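Local coordinates for uncharacterized protein (Bacteroides ovatus, PDB 4FS7) that is of unknown function but, as an extracellular leucine-rich repeat protein of the BspA type, probably binds other proteins, at residues 123-126 / 127-130; 258-262 / 263-267. All blocks are in the same frame, centred on the assembly; numbering follows the deposited sequence.

Interaction 1 (123-126 / 127-130); sequences LLPL and MLKS
The puckered ring of Pro125 meets Leu128 through one corner: Pro125 CD lies 4.2 Å from Leu128 CD1, and Ile101 also touches the proline side chain. The flat group here is the peptide carbonyl that Pro125 offers to Leu128 N. The amide comes from above this carbonyl's plane, 57° out of it, yet the hydrogen bond from Leu128 N to Pro125 O is of ordinary length, 3.0 Å, and fairly straight. It closes a type I beta turn with Leu126 and Met127 at the corners, in the loop that leads into strand 130-131 of this BspA-type leucine-rich repeat solenoid. The two methyls of Leu128 divide the work between the residue before the turn and the one that starts it. While CD1 takes the proline, Leu128 CD2 reaches Leu124 CD1 at 4.1 Å. Leu128 can do this because its CG stands opposite the backbone N (chi1 -162°), and the buried side chain goes on to touch Ile108. Leu124 leans on Phe136, Ile146 and Pro147. At the exposed corner the selenomethionine Met127 bends at chi2 and chi3, bringing Met127 SE 4.0 Å from Leu126 O. Leu126 O also accepts a hydrogen bond from a water (2.7 Å), which donates its second one to Leu128 O (2.8 Å).

Interaction 2 (258-262 / 263-267); sequences ISIQN and NKLRI. With EDO (1,2-ethanediol), chain C.
An Asx turn marks the corner between strands 257-260 and 266-267: Asn262 folds its side-chain carbonyl over the chain that follows, and Lys264 N donates to Asn262 OD1 at 2.9 Å. The bond is bent, 139° at the hydrogen, and the amide stands 36° out of the carboxamide plane. What brings the oxygen round is the first torsion of Asn262, with CG trans to the main-chain nitrogen (chi1 -167°); Leu265 N also lies 3.2 Å from Asn262 OD1. The other end of the carboxamide is engaged too, since ND2 bonds to Asp239, so both ends of the group are held and its rotation is fixed. An alanine here removes both polar ends, and the Lys264 amide and Asp239 would probably be left without these mates, with the chain at the corner freer to turn. Beneath the turn, Ile260 turns its CG2 to the chain beyond the corner. Ile260 CG2 presses on Leu265 CD2 at 3.4 Å, tighter than ordinary carbon contact, with the two side chains crossing at about a right angle. Ile260 CG2 also meets Ile267 CD1, at 4.0 Å. Ile237 of strand 234-237 touches both Ile260 and Leu265. Past the corner, an ethanediol, probably from the crystallisation liquor, takes a nearly straight hydrogen bond from Ile267 N to its O2 (3.0 Å) and is also bonded to Ser285 and Ile287. A strand, a tight polar bend and a second strand, with aliphatic side chains filling the inside, make one corner of a coil in a BspA-type leucine-rich repeat solenoid, where the chain passes from one parallel sheet to the next.

Overall arrangement
Coming from the N terminus, the chain passes the mixed sheet of the first strands and starts coiling before it reaches interaction 1. There, within 123-130, a four-residue turn closes just before strand 130-131, joining that strand to the loop after strand 107-108. Several coils later interaction 2 closes the corner from strand 257-260 to strand 266-267, linking the parallel sheet that contains 234-237 with the one that runs from 175-176 to 266-267, its outermost strand within the chain. The two loops follow in series, neither nested nor crossed. The centres of interactions 1 and 2 lie about 39 Å apart. The nearest atoms of interactions 1 and 2 are about 30 Å apart, so they do not touch.

Interaction 1 (123-126 / 127-130)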
loop_
_atom_site.group_PDB
_atom_site.type_symbol
_atom_site.label_atom_id
_atom_site.label_comp_id
_atom_site.label_asym_id
_atom_site.label_seq_id
_atom_site.Cartn_x
_atom_site.Cartn_y
_atom_site.Cartn_z
ATOM N N LEU A 123 12.580 -0.897 -20.803
ATOM C CA LEU A 123 13.626 0.038 -20.491
ATOM C C LEU A 123 13.107 1.460 -20.705
ATOM O O LEU A 123 12.712 1.855 -21.809
ATOM C CB LEU A 123 14.853 -0.217 -21.363
ATOM C CG LEU A 123 15.522 -1.570 -21.135
ATOM C CD1 LEU A 123 16.640 -1.828 -22.137
ATOM C CD2 LEU A 123 16.051 -1.723 -19.682
ATOM N N LEU A 124 13.105 2.249 -19.673
ATOM C CA LEU A 124 12.600 3.605 -19.734
ATOM C C LEU A 124 13.682 4.555 -20.250
ATOM O O LEU A 124 14.865 4.371 -19.971
ATOM C CB LEU A 124 12.125 4.078 -18.361
ATOM C CG LEU A 124 10.998 3.250 -17.767
ATOM C CD1 LEU A 124 10.726 3.686 -16.312
ATOM C CD2 LEU A 124 9.740 3.326 -18.627
ATOM N N PRO A 125 13.281 5.574 -21.027
ATOM C CA PRO A 125 14.245 6.579 -21.498
ATOM C C PRO A 125 14.931 7.284 -20.358
ATOM O O PRO A 125 14.278 7.660 -19.390
ATOM C CB PRO A 125 13.374 7.589 -22.260
ATOM C CG PRO A 125 12.105 6.939 -22.489
ATOM C CD PRO A 125 11.923 5.873 -21.499
ATOM N N LEU A 126 16.243 7.482 -20.477
ATOM C CA LEU A 126 16.975 8.110 -19.390
ATOM C C LEU A 126 16.514 9.503 -19.072
ATOM O O LEU A 126 16.721 9.943 -17.939
ATOM C CB LEU A 126 18.496 8.030 -19.601
ATOM C CG LEU A 126 19.059 6.644 -19.279
ATOM C CD1 LEU A 126 20.524 6.549 -19.629
ATOM C CD2 LEU A 126 18.881 6.329 -17.793
HETATM N N MSE A 127 15.931 10.220 -20.040
HETATM C CA MSE A 127 15.477 11.595 -19.824
HETATM C C MSE A 127 13.976 11.657 -19.480
HETATM O O MSE A 127 13.368 12.705 -19.513
HETATM C CB MSE A 127 15.833 12.468 -21.017
HETATM C CG MSE A 127 17.359 12.520 -21.325
HETATM SE SE MSE A 127 18.547 12.905 -19.853
HETATM C CE MSE A 127 17.531 14.427 -19.575
ATOM N N LEU A 128 13.363 10.530 -19.119
ATOM C CA LEU A 128 11.947 10.507 -18.697
ATOM C C LEU A 128 11.698 11.390 -17.481
ATOM O O LEU A 128 12.513 11.419 -16.555
ATOM C CB LEU A 128 11.519 9.082 -18.348
ATOM C CG LEU A 128 10.005 8.794 -18.301
ATOM C CD1 LEU A 128 9.432 8.751 -19.742
ATOM C CD2 LEU A 128 9.733 7.477 -17.559
ATOM N N LYS A 129 10.550 12.056 -17.472
ATOM C CA LYS A 129 10.196 13.004 -16.426
ATOM C C LYS A 129 8.971 12.598 -15.602
ATOM O O LYS A 129 8.881 12.968 -14.449
ATOM C CB LYS A 129 10.000 14.389 -17.012
ATOM C CG LYS A 129 11.274 14.975 -17.621
ATOM C CD LYS A 129 12.463 15.029 -16.638
ATOM C CE LYS A 129 12.324 16.061 -15.470
ATOM N NZ LYS A 129 13.499 16.032 -14.464
ATOM N N SER A 130 8.050 11.837 -16.167
ATOM C CA SER A 130 6.861 11.458 -15.407
ATOM C C SER A 130 6.254 10.166 -15.882
ATOM O O SER A 130 6.369 9.770 -17.046
ATOM C CB SER A 130 5.803 12.559 -15.460
ATOM O OG SER A 130 5.264 12.687 -16.772
HETATM O O HOH W 1 15.247 11.114 -16.016
#

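Interaction 2 (258-262 / 263-267)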
loop_
_atom_site.group_PDB
_atom_site.type_symbol
_atom_site.label_atom_id
_atom_site.label_comp_id
_atom_site.label_asym_id
_atom_site.label_seq_id
_atom_site.Cartn_x
_atom_site.Cartn_y
_atom_site.Cartn_z
ATOM N N ILE A 258 5.759 -5.730 17.437
ATOM C CA ILE A 258 5.694 -4.314 17.171
ATOM C C ILE A 258 6.149 -3.491 18.357
ATOM O O ILE A 258 5.891 -3.847 19.514
ATOM C CB ILE A 258 4.279 -3.841 16.653
ATOM C CG1 ILE A 258 3.183 -3.795 17.730
ATOM C CG2 ILE A 258 3.868 -4.691 15.460
ATOM C CD1 ILE A 258 3.068 -2.432 18.442
ATOM N N SER A 259 6.786 -2.376 18.048
ATOM C CA SER A 259 7.219 -1.421 19.027
ATOM C C SER A 259 6.916 -0.033 18.540
ATOM O O SER A 259 7.425 0.379 17.472
ATOM C CB SER A 259 8.710 -1.598 19.250
ATOM O OG SER A 259 9.186 -0.557 20.095
ATOM N N ILE A 260 6.065 0.666 19.261
ATOM C CA ILE A 260 5.671 2.015 18.944
ATOM C C ILE A 260 5.735 2.739 20.239
ATOM O O ILE A 260 4.764 2.763 20.981
ATOM C CB ILE A 260 4.225 2.099 18.367
ATOM C CG1 ILE A 260 4.059 1.237 17.153
ATOM C CG2 ILE A 260 3.913 3.520 18.014
ATOM C CD1 ILE A 260 2.640 1.443 16.501
ATOM N N GLN A 261 6.880 3.343 20.540
ATOM C CA GLN A 261 7.117 3.820 21.879
ATOM C C GLN A 261 6.874 5.293 22.055
ATOM O O GLN A 261 6.721 5.769 23.182
ATOM C CB GLN A 261 8.489 3.446 22.385
ATOM C CG GLN A 261 8.662 1.966 22.486
ATOM C CD GLN A 261 9.890 1.524 23.243
ATOM O OE1 GLN A 261 9.960 1.693 24.448
ATOM N NE2 GLN A 261 10.844 0.907 22.556
ATOM N N ASN A 262 6.862 6.030 20.957
ATOM C CA ASN A 262 6.814 7.447 21.002
ATOM C C ASN A 262 5.510 7.951 21.613
ATOM O O ASN A 262 4.394 7.609 21.171
ATOM C CB ASN A 262 7.014 8.010 19.595
ATOM C CG ASN A 262 7.287 9.469 19.614
ATOM O OD1 ASN A 262 6.381 10.253 19.683
ATOM N ND2 ASN A 262 8.579 9.849 19.657
ATOM N N ASN A 263 5.641 8.785 22.620
ATOM C CA ASN A 263 4.489 9.267 23.361
ATOM C C ASN A 263 3.613 10.241 22.552
ATOM O O ASN A 263 2.402 10.322 22.832
ATOM C CB ASN A 263 4.928 9.902 24.708
ATOM C CG ASN A 263 5.858 11.110 24.544
ATOM O OD1 ASN A 263 6.788 11.130 23.718
ATOM N ND2 ASN A 263 5.626 12.114 25.384
ATOM N N LYS A 264 4.220 10.936 21.567
ATOM C CA LYS A 264 3.481 11.964 20.799
ATOM C C LYS A 264 3.044 11.562 19.386
ATOM O O LYS A 264 2.429 12.364 18.658
ATOM C CB LYS A 264 4.286 13.256 20.728
ATOM C CG LYS A 264 4.493 13.906 22.091
ATOM C CD LYS A 264 3.190 14.460 22.631
ATOM C CE LYS A 264 2.937 15.876 22.127
ATOM N NZ LYS A 264 3.686 16.930 22.901
ATOM N N LEU A 265 3.299 10.326 18.973
ATOM C CA LEU A 265 2.862 9.862 17.636
ATOM C C LEU A 265 1.349 9.858 17.473
ATOM O O LEU A 265 0.656 9.328 18.345
ATOM C CB LEU A 265 3.446 8.487 17.413
ATOM C CG LEU A 265 3.098 7.769 16.109
ATOM C CD1 LEU A 265 3.561 8.557 14.876
ATOM C CD2 LEU A 265 3.655 6.380 16.135
ATOM N N ARG A 266 0.849 10.494 16.388
ATOM C CA ARG A 266 -0.569 10.414 15.989
ATOM C C ARG A 266 -0.832 9.117 15.221
ATOM O O ARG A 266 -0.089 8.777 14.303
ATOM C CB ARG A 266 -0.940 11.592 15.093
ATOM C CG ARG A 266 -2.338 11.515 14.543
ATOM C CD ARG A 266 -2.846 12.833 13.984
ATOM N NE ARG A 266 -4.264 12.700 13.661
ATOM C CZ ARG A 266 -5.059 13.682 13.258
ATOM N NH1 ARG A 266 -4.596 14.912 13.101
ATOM N NH2 ARG A 266 -6.331 13.416 12.991
ATOM N N ILE A 267 -1.899 8.396 15.585
ATOM C CA ILE A 267 -2.153 7.051 15.071
ATOM C C ILE A 267 -3.656 6.886 14.838
ATOM O O ILE A 267 -4.452 7.176 15.728
ATOM C CB ILE A 267 -1.671 5.948 16.066
ATOM C CG1 ILE A 267 -0.203 6.150 16.465
ATOM C CG2 ILE A 267 -1.865 4.559 15.510
ATOM C CD1 ILE A 267 0.297 5.163 17.525
HETATM C C1 EDO C . -2.525 7.916 19.497
HETATM O O1 EDO C . -2.137 8.538 20.787
HETATM C C2 EDO C . -3.792 8.517 18.832
HETATM O O2 EDO C . -3.435 9.557 17.884
#